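Local coordinates for uncharacterized protein (Bacillus thuringiensis serovar kurstaki, PDB 4XE7) that probably forms actin-like filaments that segregate plasmid DNA, as a ParM-type bacterial cytoskeletal ATPase, here in its nucleotide-free form, at residues K23-F26 with N32-S35; D67-L72 with M134-A139; A353-F358 with R382-Q387; F376-L381 with F390-N395. All coordinates share one frame; numbering follows the deposited sequence.

Interaction 1 of 4, residues K23-F26 with N32-S35; sequences KISF and NIES
Phe26 O receives the backbone N of Glu34 in a 2.7 Å hydrogen bond that is nearly linear at hydrogen (171°), and the same oxygen is approached by Ile33 CA at 3.3 Å in a CA-H...O contact. The return bond, Phe26 N to Glu34 O at 2.8 Å, closes the ring of this antiparallel hydrogen-bonded pair; Glu34 O also takes a CA-H...O contact from Ser25. One step along, Ser25 and Ser35 form the non-hydrogen-bonded pair, and their side chains rise from the same face until OG meets OG at 2.5 Å, a short bond whose donor may be either hydroxyl. Ser404 of helix 402-418 is a second partner of Ser25 OG, so helix and hairpin are tied together on this face. On the other face Phe26 has CG set between its backbone N and carbonyl carbon (chi1 65°), a turn that swings the ring toward Glu34. Glu34 CB sits over the ring face 4.0 Å from its centroid, a CH-pi contact displaced toward the rim, and the extended chain runs on past CZ. Beyond the ring the carboxylate is held by Asn28 at OE1 and by a salt bridge from Arg140 at OE2. The paired strands 21-27 and 33-45 are a beta hairpin in the first large sheet of an actin-like fold, just after the turn that carries the first phosphate loop in relatives.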
loop_
_atom_site.group_PDB
_atom_site.type_symbol
_atom_site.label_atom_id
_atom_site.label_comp_id
_atom_site.label_asym_id
_atom_site.label_seq_id
_atom_site.Cartn_x
_atom_site.Cartn_y
_atom_site.Cartn_z
ATOM N N LYS A 23 3.519 3.964 -4.531
ATOM C CA LYS A 23 3.794 2.594 -4.105
ATOM C C LYS A 23 4.548 1.859 -5.192
ATOM O O LYS A 23 4.350 2.122 -6.369
ATOM C CB LYS A 23 2.507 1.848 -3.746
ATOM C CG LYS A 23 1.808 2.422 -2.542
ATOM C CD LYS A 23 0.502 1.712 -2.275
ATOM C CE LYS A 23 0.071 1.889 -0.814
ATOM N NZ LYS A 23 -1.166 1.134 -0.498
ATOM N N ILE A 24 5.435 0.959 -4.782
ATOM C CA ILE A 24 6.145 0.106 -5.724
ATOM C C ILE A 24 6.103 -1.336 -5.247
ATOM O O ILE A 24 6.170 -1.608 -4.047
ATOM C CB ILE A 24 7.617 0.554 -5.898
ATOM C CG1 ILE A 24 8.351 -0.310 -6.921
ATOM C CG2 ILE A 24 8.373 0.477 -4.573
ATOM C CD1 ILE A 24 9.846 0.153 -7.142
ATOM N N SER A 25 5.975 -2.256 -6.193
ATOM C CA SER A 25 6.244 -3.660 -5.945
ATOM C C SER A 25 7.291 -4.129 -6.954
ATOM O O SER A 25 7.147 -3.879 -8.146
ATOM C CB SER A 25 4.964 -4.497 -6.056
ATOM O OG SER A 25 4.105 -4.261 -4.955
ATOM N N PHE A 26 8.350 -4.791 -6.501
ATOM C CA PHE A 26 9.359 -5.246 -7.458
ATOM C C PHE A 26 9.880 -6.616 -7.086
ATOM O O PHE A 26 9.624 -7.116 -5.990
ATOM C CB PHE A 26 10.522 -4.247 -7.551
ATOM C CG PHE A 26 11.317 -4.114 -6.280
ATOM C CD1 PHE A 26 12.539 -4.757 -6.133
ATOM C CD2 PHE A 26 10.840 -3.350 -5.228
ATOM C CE1 PHE A 26 13.285 -4.636 -4.954
ATOM C CE2 PHE A 26 11.577 -3.231 -4.044
ATOM C CZ PHE A 26 12.796 -3.872 -3.916
ATOM N N ASN A 32 11.530 -12.683 -5.076
ATOM C CA ASN A 32 10.269 -12.465 -4.369
ATOM C C ASN A 32 9.766 -11.047 -4.583
ATOM O O ASN A 32 10.551 -10.145 -4.919
ATOM C CB ASN A 32 10.418 -12.728 -2.870
ATOM C CG ASN A 32 10.715 -14.180 -2.560
ATOM O OD1 ASN A 32 10.222 -15.086 -3.238
ATOM N ND2 ASN A 32 11.517 -14.411 -1.523
ATOM N N ILE A 33 8.464 -10.850 -4.378
ATOM C CA ILE A 33 7.872 -9.517 -4.490
ATOM C C ILE A 33 8.189 -8.713 -3.244
ATOM O O ILE A 33 7.881 -9.146 -2.146
ATOM C CB ILE A 33 6.337 -9.582 -4.691
ATOM C CG1 ILE A 33 6.024 -10.392 -5.950
ATOM C CG2 ILE A 33 5.736 -8.152 -4.779
ATOM C CD1 ILE A 33 4.562 -10.577 -6.229
ATOM N N GLU A 34 8.815 -7.555 -3.429
ATOM C CA GLU A 34 9.138 -6.637 -2.341
ATOM C C GLU A 34 8.421 -5.297 -2.576
ATOM O O GLU A 34 8.404 -4.785 -3.691
ATOM C CB GLU A 34 10.660 -6.450 -2.253
ATOM C CG GLU A 34 11.143 -5.714 -1.031
ATOM C CD GLU A 34 12.625 -5.957 -0.752
ATOM O OE1 GLU A 34 13.066 -7.118 -0.869
ATOM O OE2 GLU A 34 13.351 -4.987 -0.447
ATOM N N SER A 35 7.810 -4.745 -1.535
ATOM C CA SER A 35 7.006 -3.529 -1.683
ATOM C C SER A 35 7.271 -2.512 -0.595
ATOM O O SER A 35 7.530 -2.871 0.572
ATOM C CB SER A 35 5.512 -3.856 -1.673
ATOM O OG SER A 35 5.174 -4.714 -2.740
#

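Interaction 2 of 4, residues D67-L72 with M134-A139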
loop_
_atom_site.group_PDB
_atom_site.type_symbol
_atom_site.label_atom_id
_atom_site.label_comp_id
_atom_site.label_asym_id
_atom_site.label_seq_id
_atom_site.Cartn_x
_atom_site.Cartn_y
_atom_site.Cartn_z
ATOM N N ASP A 67 12.142 -0.690 6.360
ATOM C CA ASP A 67 12.107 0.359 5.346
ATOM C C ASP A 67 12.787 1.598 5.909
ATOM O O ASP A 67 12.318 2.713 5.740
ATOM C CB ASP A 67 10.667 0.677 4.897
ATOM C CG ASP A 67 9.974 -0.505 4.221
ATOM O OD1 ASP A 67 10.648 -1.296 3.521
ATOM O OD2 ASP A 67 8.740 -0.634 4.376
ATOM N N GLU A 68 13.897 1.391 6.603
ATOM C CA GLU A 68 14.621 2.514 7.167
ATOM C C GLU A 68 15.215 3.332 6.043
ATOM O O GLU A 68 15.484 4.523 6.217
ATOM C CB GLU A 68 15.718 2.049 8.137
ATOM C CG GLU A 68 15.172 1.394 9.401
ATOM C CD GLU A 68 16.264 0.921 10.348
ATOM O OE1 GLU A 68 17.112 0.109 9.919
ATOM O OE2 GLU A 68 16.265 1.349 11.525
ATOM N N ASP A 69 15.389 2.719 4.873
ATOM C CA ASP A 69 16.072 3.430 3.803
ATOM C C ASP A 69 15.212 4.500 3.132
ATOM O O ASP A 69 15.714 5.243 2.291
ATOM C CB ASP A 69 16.612 2.450 2.759
ATOM C CG ASP A 69 15.527 1.582 2.126
ATOM O OD1 ASP A 69 14.352 1.644 2.549
ATOM O OD2 ASP A 69 15.874 0.813 1.210
ATOM N N ILE A 70 13.936 4.604 3.498
ATOM C CA ILE A 70 13.115 5.674 2.936
ATOM C C ILE A 70 12.754 6.734 3.971
ATOM O O ILE A 70 12.045 7.694 3.656
ATOM C CB ILE A 70 11.829 5.143 2.315
ATOM C CG1 ILE A 70 10.966 4.472 3.381
ATOM C CG2 ILE A 70 12.156 4.191 1.168
ATOM C CD1 ILE A 70 9.563 4.203 2.944
ATOM N N GLU A 71 13.262 6.567 5.191
ATOM C CA GLU A 71 13.064 7.544 6.267
ATOM C C GLU A 71 13.772 8.863 5.959
ATOM O O GLU A 71 13.327 9.944 6.355
ATOM C CB GLU A 71 13.570 6.984 7.607
ATOM C CG GLU A 71 12.808 5.750 8.087
ATOM C CD GLU A 71 13.361 5.160 9.384
ATOM O OE1 GLU A 71 14.289 5.757 9.978
ATOM O OE2 GLU A 71 12.863 4.091 9.804
ATOM N N LEU A 72 14.877 8.771 5.236
ATOM C CA LEU A 72 15.641 9.961 4.916
ATOM C C LEU A 72 15.968 9.998 3.432
ATOM O O LEU A 72 16.982 9.452 2.997
ATOM C CB LEU A 72 16.915 10.008 5.759
ATOM C CG LEU A 72 17.503 11.376 6.090
ATOM C CD1 LEU A 72 18.664 11.197 7.067
ATOM C CD2 LEU A 72 17.966 12.111 4.844
ATOM N N MET A 134 11.935 4.019 -7.628
ATOM C CA MET A 134 12.765 3.218 -8.533
ATOM C C MET A 134 14.216 3.144 -8.060
ATOM O O MET A 134 14.849 2.093 -8.127
ATOM C CB MET A 134 12.757 3.798 -9.953
ATOM C CG MET A 134 11.467 3.666 -10.718
ATOM S SD MET A 134 11.587 4.486 -12.331
ATOM C CE MET A 134 9.948 4.072 -12.963
ATOM N N ALA A 135 14.752 4.286 -7.627
ATOM C CA ALA A 135 16.151 4.369 -7.192
ATOM C C ALA A 135 16.403 3.588 -5.922
ATOM O O ALA A 135 17.455 2.961 -5.777
ATOM C CB ALA A 135 16.576 5.837 -6.982
ATOM N N VAL A 136 15.459 3.645 -4.993
ATOM C CA VAL A 136 15.601 2.891 -3.747
ATOM C C VAL A 136 15.593 1.378 -4.007
ATOM O O VAL A 136 16.419 0.645 -3.459
ATOM C CB VAL A 136 14.494 3.249 -2.724
ATOM C CG1 VAL A 136 14.621 2.373 -1.454
ATOM C CG2 VAL A 136 14.586 4.728 -2.348
ATOM N N ALA A 137 14.680 0.911 -4.850
ATOM C CA ALA A 137 14.649 -0.513 -5.200
ATOM C C ALA A 137 15.922 -0.933 -5.913
ATOM O O ALA A 137 16.436 -2.046 -5.698
ATOM C CB ALA A 137 13.457 -0.828 -6.067
ATOM N N ALA A 138 16.420 -0.056 -6.782
ATOM C CA ALA A 138 17.628 -0.384 -7.522
ATOM C C ALA A 138 18.804 -0.477 -6.542
ATOM O O ALA A 138 19.628 -1.397 -6.629
ATOM C CB ALA A 138 17.888 0.638 -8.618
ATOM N N ALA A 139 18.850 0.458 -5.593
ATOM C CA ALA A 139 19.836 0.428 -4.519
ATOM C C ALA A 139 19.725 -0.868 -3.704
ATOM O O ALA A 139 20.737 -1.504 -3.434
ATOM C CB ALA A 139 19.676 1.641 -3.610
#
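Val136 pushes its CG1 methyl against the carboxylate of Asp69, 3.3 Å from OD2 and 3.8 Å from CG. The contact lies in the first domain of the actin-like fold, where the loop between strands 33-45 and 73-79 comes down on helix 123-140. Elsewhere round that helix Met134, Ala135 and Ala138 pack on the sheet; Val136 meets the loop but also touches Phe179 of strand 173-179. Its CG1 stands anti to the backbone N (chi1 176°) and projects into the angle between Asp69 and Ile70. These two neighbours lie on a short 3-10 turn, 68-70, supported by the bond from Glu71 N to Glu68 O at 3.2 Å and a weak one from Ile70 N to Asp67 O. Both oxygens of Asp69 are engaged beside the methyl: OD1 forms a salt bridge with Arg140, one turn beyond Val136 on the same helix, and OD2 is hydrogen-bonded to Tyr184. These two partners restrain rotation of the carboxylate while Val136 bears on it. Asp67 also reaches Arg140, so one guanidinium gathers two acids of the loop and would favour their charged forms. Crossing Val136 at about a right angle, Ile70 turns its longer branch away and offers CG2, which lies 4.0 Å from Val136 CG1.

Interaction 3 of 4, residues A353-F358 with R382-Q387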
loop_
_atom_site.group_PDB
_atom_site.type_symbol
_atom_site.label_atom_id
_atom_site.label_comp_id
_atom_site.label_asym_id
_atom_site.label_seq_id
_atom_site.Cartn_x
_atom_site.Cartn_y
_atom_site.Cartn_z
ATOM N N ALA A 353 -24.007 -7.611 6.046
ATOM C CA ALA A 353 -25.230 -7.017 5.532
ATOM C C ALA A 353 -24.937 -6.109 4.329
ATOM O O ALA A 353 -25.663 -6.122 3.343
ATOM C CB ALA A 353 -25.941 -6.232 6.634
ATOM N N SER A 354 -23.859 -5.335 4.415
ATOM C CA SER A 354 -23.467 -4.435 3.330
ATOM C C SER A 354 -23.022 -5.184 2.060
ATOM O O SER A 354 -23.439 -4.860 0.930
ATOM C CB SER A 354 -22.331 -3.522 3.821
ATOM O OG SER A 354 -21.713 -2.853 2.735
ATOM N N LEU A 355 -22.152 -6.173 2.264
ATOM C CA LEU A 355 -21.580 -6.959 1.174
ATOM C C LEU A 355 -22.611 -7.835 0.475
ATOM O O LEU A 355 -22.555 -8.033 -0.751
ATOM C CB LEU A 355 -20.447 -7.846 1.700
ATOM C CG LEU A 355 -19.258 -7.083 2.277
ATOM C CD1 LEU A 355 -18.344 -8.015 3.026
ATOM C CD2 LEU A 355 -18.507 -6.405 1.152
ATOM N N MET A 356 -23.537 -8.389 1.249
ATOM C CA MET A 356 -24.583 -9.230 0.641
ATOM C C MET A 356 -25.522 -8.355 -0.189
ATOM O O MET A 356 -25.862 -8.695 -1.315
ATOM C CB MET A 356 -25.353 -10.024 1.710
ATOM C CG MET A 356 -24.496 -11.130 2.365
ATOM S SD MET A 356 -24.007 -12.517 1.266
ATOM C CE MET A 356 -25.492 -13.518 1.302
ATOM N N LYS A 357 -25.886 -7.192 0.341
ATOM C CA LYS A 357 -26.724 -6.268 -0.413
ATOM C C LYS A 357 -26.047 -5.819 -1.737
ATOM O O LYS A 357 -26.695 -5.744 -2.781
ATOM C CB LYS A 357 -27.077 -5.073 0.477
ATOM C CG LYS A 357 -27.790 -3.942 -0.209
ATOM C CD LYS A 357 -28.207 -2.865 0.792
ATOM C CE LYS A 357 -29.117 -3.426 1.871
ATOM N NZ LYS A 357 -30.539 -3.430 1.423
ATOM N N PHE A 358 -24.750 -5.538 -1.692
ATOM C CA PHE A 358 -24.043 -5.105 -2.881
ATOM C C PHE A 358 -23.972 -6.239 -3.891
ATOM O O PHE A 358 -23.994 -6.004 -5.085
ATOM C CB PHE A 358 -22.625 -4.621 -2.563
ATOM C CG PHE A 358 -21.971 -3.878 -3.701
ATOM C CD1 PHE A 358 -22.536 -2.709 -4.186
ATOM C CD2 PHE A 358 -20.790 -4.337 -4.282
ATOM C CE1 PHE A 358 -21.936 -2.001 -5.221
ATOM C CE2 PHE A 358 -20.178 -3.623 -5.319
ATOM C CZ PHE A 358 -20.761 -2.458 -5.790
ATOM N N ARG A 382 -14.576 -14.600 7.226
ATOM C CA ARG A 382 -14.213 -15.874 6.579
ATOM C C ARG A 382 -15.392 -16.851 6.453
ATOM O O ARG A 382 -15.372 -17.721 5.598
ATOM C CB ARG A 382 -13.065 -16.556 7.325
ATOM C CG ARG A 382 -13.452 -17.020 8.683
ATOM C CD ARG A 382 -12.296 -17.684 9.357
ATOM N NE ARG A 382 -12.642 -18.055 10.720
ATOM C CZ ARG A 382 -11.795 -18.650 11.544
ATOM N NH1 ARG A 382 -10.570 -18.922 11.120
ATOM N NH2 ARG A 382 -12.172 -18.971 12.771
ATOM N N ASP A 383 -16.414 -16.693 7.294
ATOM C CA ASP A 383 -17.670 -17.436 7.143
ATOM C C ASP A 383 -18.332 -17.227 5.775
ATOM O O ASP A 383 -19.000 -18.126 5.258
ATOM C CB ASP A 383 -18.681 -17.031 8.226
ATOM C CG ASP A 383 -18.326 -17.564 9.604
ATOM O OD1 ASP A 383 -17.391 -18.386 9.722
ATOM O OD2 ASP A 383 -19.006 -17.162 10.571
ATOM N N LEU A 384 -18.173 -16.043 5.188
ATOM C CA LEU A 384 -18.826 -15.778 3.898
ATOM C C LEU A 384 -18.219 -16.600 2.774
ATOM O O LEU A 384 -18.799 -16.705 1.690
ATOM C CB LEU A 384 -18.753 -14.300 3.542
ATOM C CG LEU A 384 -19.537 -13.410 4.495
ATOM C CD1 LEU A 384 -19.233 -11.962 4.172
ATOM C CD2 LEU A 384 -21.014 -13.683 4.350
ATOM N N LYS A 385 -17.053 -17.185 3.020
ATOM C CA LYS A 385 -16.438 -18.065 2.025
ATOM C C LYS A 385 -17.331 -19.246 1.663
ATOM O O LYS A 385 -17.128 -19.880 0.632
ATOM C CB LYS A 385 -15.082 -18.589 2.513
ATOM C CG LYS A 385 -13.982 -17.547 2.524
ATOM C CD LYS A 385 -12.631 -18.170 2.233
ATOM C CE LYS A 385 -11.902 -18.529 3.495
ATOM N NZ LYS A 385 -10.512 -18.982 3.170
ATOM N N GLU A 386 -18.323 -19.534 2.502
ATOM C CA GLU A 386 -19.286 -20.586 2.190
ATOM C C GLU A 386 -20.186 -20.182 1.025
ATOM O O GLU A 386 -20.723 -21.036 0.328
ATOM C CB GLU A 386 -20.135 -20.934 3.414
ATOM C CG GLU A 386 -19.529 -22.007 4.289
ATOM C CD GLU A 386 -19.380 -23.341 3.564
ATOM O OE1 GLU A 386 -18.338 -23.557 2.902
ATOM O OE2 GLU A 386 -20.310 -24.175 3.657
ATOM N N GLN A 387 -20.355 -18.883 0.821
ATOM C CA GLN A 387 -21.084 -18.396 -0.343
ATOM C C GLN A 387 -20.244 -18.649 -1.591
ATOM O O GLN A 387 -19.093 -18.232 -1.643
ATOM C CB GLN A 387 -21.387 -16.904 -0.199
ATOM C CG GLN A 387 -22.057 -16.515 1.112
ATOM C CD GLN A 387 -23.407 -17.181 1.270
ATOM O OE1 GLN A 387 -24.097 -17.440 0.281
ATOM N NE2 GLN A 387 -23.787 -17.478 2.511
#
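Leu355 points its side chain from helix 337-362 toward the 382-387 turn and meets Leu384 methyl to methyl, CD1 to CD1 at 4.2 Å. The backbone O of Leu355 is hydrogen-bonded to Asn367 ND2, which ties this turn of the helix to strand 366-370. Met356 comes next and starts off past the turn, but its three torsions all lie near -60° to -80° and curl the chain back. Its SD therefore stands 4.5 Å from Leu384 CD2, and Leu384 has one methyl for each of the two helix residues. This contact belongs to the second domain of the actin-like fold: the 382-387 turn is part of the crossover that leads from strand 366-370 to its parallel neighbour 390-391, and the long helix flanks it. At the end of the methionine, CE sits over the flat face of the Gln387 carboxamide, almost directly above CD at 4.2 Å. The backbone N of Gln387 bonds to Leu384 O at 2.8 Å, and its side chain also rests on Trp359, further along the helix.

Interaction 4 of 4, residues F376-L381 with F390-N395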
loop_
_atom_site.group_PDB
_atom_site.type_symbol
_atom_site.label_atom_id
_atom_site.label_comp_id
_atom_site.label_asym_id
_atom_site.label_seq_id
_atom_site.Cartn_x
_atom_site.Cartn_y
_atom_site.Cartn_z
ATOM N N PHE A 376 -9.109 -7.037 10.214
ATOM C CA PHE A 376 -9.801 -6.795 11.477
ATOM C C PHE A 376 -11.007 -7.729 11.646
ATOM O O PHE A 376 -11.217 -8.321 12.728
ATOM C CB PHE A 376 -10.247 -5.327 11.564
ATOM C CG PHE A 376 -11.031 -4.997 12.814
ATOM C CD1 PHE A 376 -10.411 -4.992 14.058
ATOM C CD2 PHE A 376 -12.376 -4.685 12.742
ATOM C CE1 PHE A 376 -11.130 -4.692 15.206
ATOM C CE2 PHE A 376 -13.098 -4.365 13.883
ATOM C CZ PHE A 376 -12.473 -4.374 15.119
ATOM N N GLY A 377 -11.782 -7.868 10.569
ATOM C CA GLY A 377 -13.032 -8.626 10.590
ATOM C C GLY A 377 -12.907 -10.071 10.160
ATOM O O GLY A 377 -13.915 -10.765 9.998
ATOM N N TYR A 378 -11.669 -10.535 10.006
ATOM C CA TYR A 378 -11.397 -11.874 9.483
ATOM C C TYR A 378 -12.160 -12.996 10.213
ATOM O O TYR A 378 -12.673 -13.901 9.563
ATOM C CB TYR A 378 -9.882 -12.172 9.511
ATOM C CG TYR A 378 -9.532 -13.502 8.857
ATOM C CD1 TYR A 378 -9.386 -14.660 9.612
ATOM C CD2 TYR A 378 -9.382 -13.602 7.478
ATOM C CE1 TYR A 378 -9.088 -15.900 8.997
ATOM C CE2 TYR A 378 -9.087 -14.816 6.866
ATOM C CZ TYR A 378 -8.934 -15.960 7.632
ATOM O OH TYR A 378 -8.640 -17.164 7.021
ATOM N N ALA A 379 -12.235 -12.947 11.543
ATOM C CA ALA A 379 -12.854 -14.046 12.291
ATOM C C ALA A 379 -14.290 -14.303 11.864
ATOM O O ALA A 379 -14.742 -15.442 11.847
ATOM C CB ALA A 379 -12.797 -13.768 13.803
ATOM N N GLY A 380 -15.003 -13.245 11.498
ATOM C CA GLY A 380 -16.359 -13.390 10.996
ATOM C C GLY A 380 -16.451 -13.467 9.474
ATOM O O GLY A 380 -17.148 -14.332 8.927
ATOM N N LEU A 381 -15.732 -12.581 8.786
ATOM C CA LEU A 381 -15.822 -12.504 7.322
ATOM C C LEU A 381 -15.500 -13.835 6.657
ATOM O O LEU A 381 -16.093 -14.178 5.633
ATOM C CB LEU A 381 -14.887 -11.411 6.785
ATOM C CG LEU A 381 -15.283 -9.994 7.193
ATOM C CD1 LEU A 381 -14.156 -8.988 6.911
ATOM C CD2 LEU A 381 -16.547 -9.588 6.485
ATOM N N PHE A 390 -17.842 -15.853 -3.394
ATOM C CA PHE A 390 -17.232 -14.941 -2.417
ATOM C C PHE A 390 -15.754 -15.239 -2.224
ATOM O O PHE A 390 -15.362 -16.370 -1.925
ATOM C CB PHE A 390 -17.937 -15.008 -1.062
ATOM C CG PHE A 390 -17.419 -14.003 -0.065
ATOM C CD1 PHE A 390 -16.361 -14.320 0.787
ATOM C CD2 PHE A 390 -17.987 -12.738 0.021
ATOM C CE1 PHE A 390 -15.871 -13.384 1.703
ATOM C CE2 PHE A 390 -17.510 -11.800 0.931
ATOM C CZ PHE A 390 -16.448 -12.125 1.773
ATOM N N ILE A 391 -14.935 -14.210 -2.383
ATOM C CA ILE A 391 -13.492 -14.389 -2.329
ATOM C C ILE A 391 -12.859 -13.566 -1.216
ATOM O O ILE A 391 -12.960 -12.336 -1.196
ATOM C CB ILE A 391 -12.827 -13.993 -3.663
ATOM C CG1 ILE A 391 -13.454 -14.768 -4.829
ATOM C CG2 ILE A 391 -11.337 -14.209 -3.592
ATOM C CD1 ILE A 391 -13.420 -16.266 -4.648
ATOM N N LEU A 392 -12.224 -14.252 -0.280
ATOM C CA LEU A 392 -11.388 -13.604 0.719
ATOM C C LEU A 392 -9.980 -14.055 0.367
ATOM O O LEU A 392 -9.626 -15.194 0.636
ATOM C CB LEU A 392 -11.791 -14.016 2.138
ATOM C CG LEU A 392 -11.452 -13.110 3.322
ATOM C CD1 LEU A 392 -12.121 -13.627 4.594
ATOM C CD2 LEU A 392 -9.947 -13.010 3.506
ATOM N N PRO A 393 -9.194 -13.178 -0.279
ATOM C CA PRO A 393 -7.899 -13.562 -0.865
ATOM C C PRO A 393 -6.940 -14.121 0.179
ATOM O O PRO A 393 -6.845 -13.559 1.280
ATOM C CB PRO A 393 -7.348 -12.238 -1.456
ATOM C CG PRO A 393 -8.550 -11.321 -1.574
ATOM C CD PRO A 393 -9.483 -11.744 -0.440
ATOM N N LYS A 394 -6.249 -15.209 -0.158
ATOM C CA LYS A 394 -5.308 -15.842 0.766
ATOM C C LYS A 394 -4.223 -14.867 1.211
ATOM O O LYS A 394 -3.822 -14.866 2.375
ATOM C CB LYS A 394 -4.675 -17.077 0.123
ATOM C CG LYS A 394 -5.526 -18.326 0.214
ATOM C CD LYS A 394 -4.897 -19.356 1.136
ATOM C CE LYS A 394 -5.702 -20.649 1.164
ATOM N NZ LYS A 394 -5.975 -21.103 2.557
ATOM N N ASN A 395 -3.780 -14.034 0.274
ATOM C CA ASN A 395 -2.738 -13.027 0.493
ATOM C C ASN A 395 -3.283 -11.635 0.851
ATOM O O ASN A 395 -2.665 -10.602 0.535
ATOM C CB ASN A 395 -1.888 -12.927 -0.762
ATOM C CG ASN A 395 -2.737 -12.881 -2.008
ATOM O OD1 ASN A 395 -3.946 -12.679 -1.920
ATOM N ND2 ASN A 395 -2.123 -13.084 -3.172
#
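With CG anti to the backbone N in both residues (chi1 -175° in Tyr378, -157° in Leu392), the two side chains extend from their backbones and meet obliquely. Leu392 CD2 comes in at the edge of the tyrosine ring, near its plane, 3.9 Å from CE2, whereas CD1 stands well off the plane, to the same side as CD2, and 4.0 Å from the same CE2. The CD1 branch goes on to the C-terminal end of helix 378-381, where it is 4.0 Å from Leu381 C and 4.2 Å from Leu381 CB. In the second domain of the actin-like fold, this short helix lies within the crossover between parallel strands 366-370 and 390-391, and the contact presses it back on the segment that follows: the backbone of Ile391 is hydrogen-bonded to Asn367 and Val369 of strand 366-370, while its neighbours Phe390 and Leu392 turn toward the helix. Phe390 CE1 lies 4.0 Å from Leu381 O, an oblique approach, and the ring also touches Trp359 of helix 337-362. Gly377, at the N-cap, accepts Leu381 N at its O (2.8 Å). The tyrosine side chain also touches Val312, Met315 and Ile316 of helix 300-317.

Overall arrangement
The four contacts fall into two pairs, one in each domain. Interactions 1 and 2 have centres about 12 Å apart and meet where Ala137 CB lies 3.7 Å from Phe26 CE2; Arg140 joins them further by binding Glu34 of the hairpin and Asp67 and Asp69 of the loop. Interactions 3 and 4 interlock along the chain, their segments alternating, with centres about 10 Å apart and Leu384 O 3.3 Å from Phe390 CB. Between the pairs nothing touches: interactions 2 and 3 are about 39 Å apart between centres, on opposite sides of the chain's centre. In relatives the nucleotide binds in the cleft between these domains, which is empty of nucleotide in this apo form.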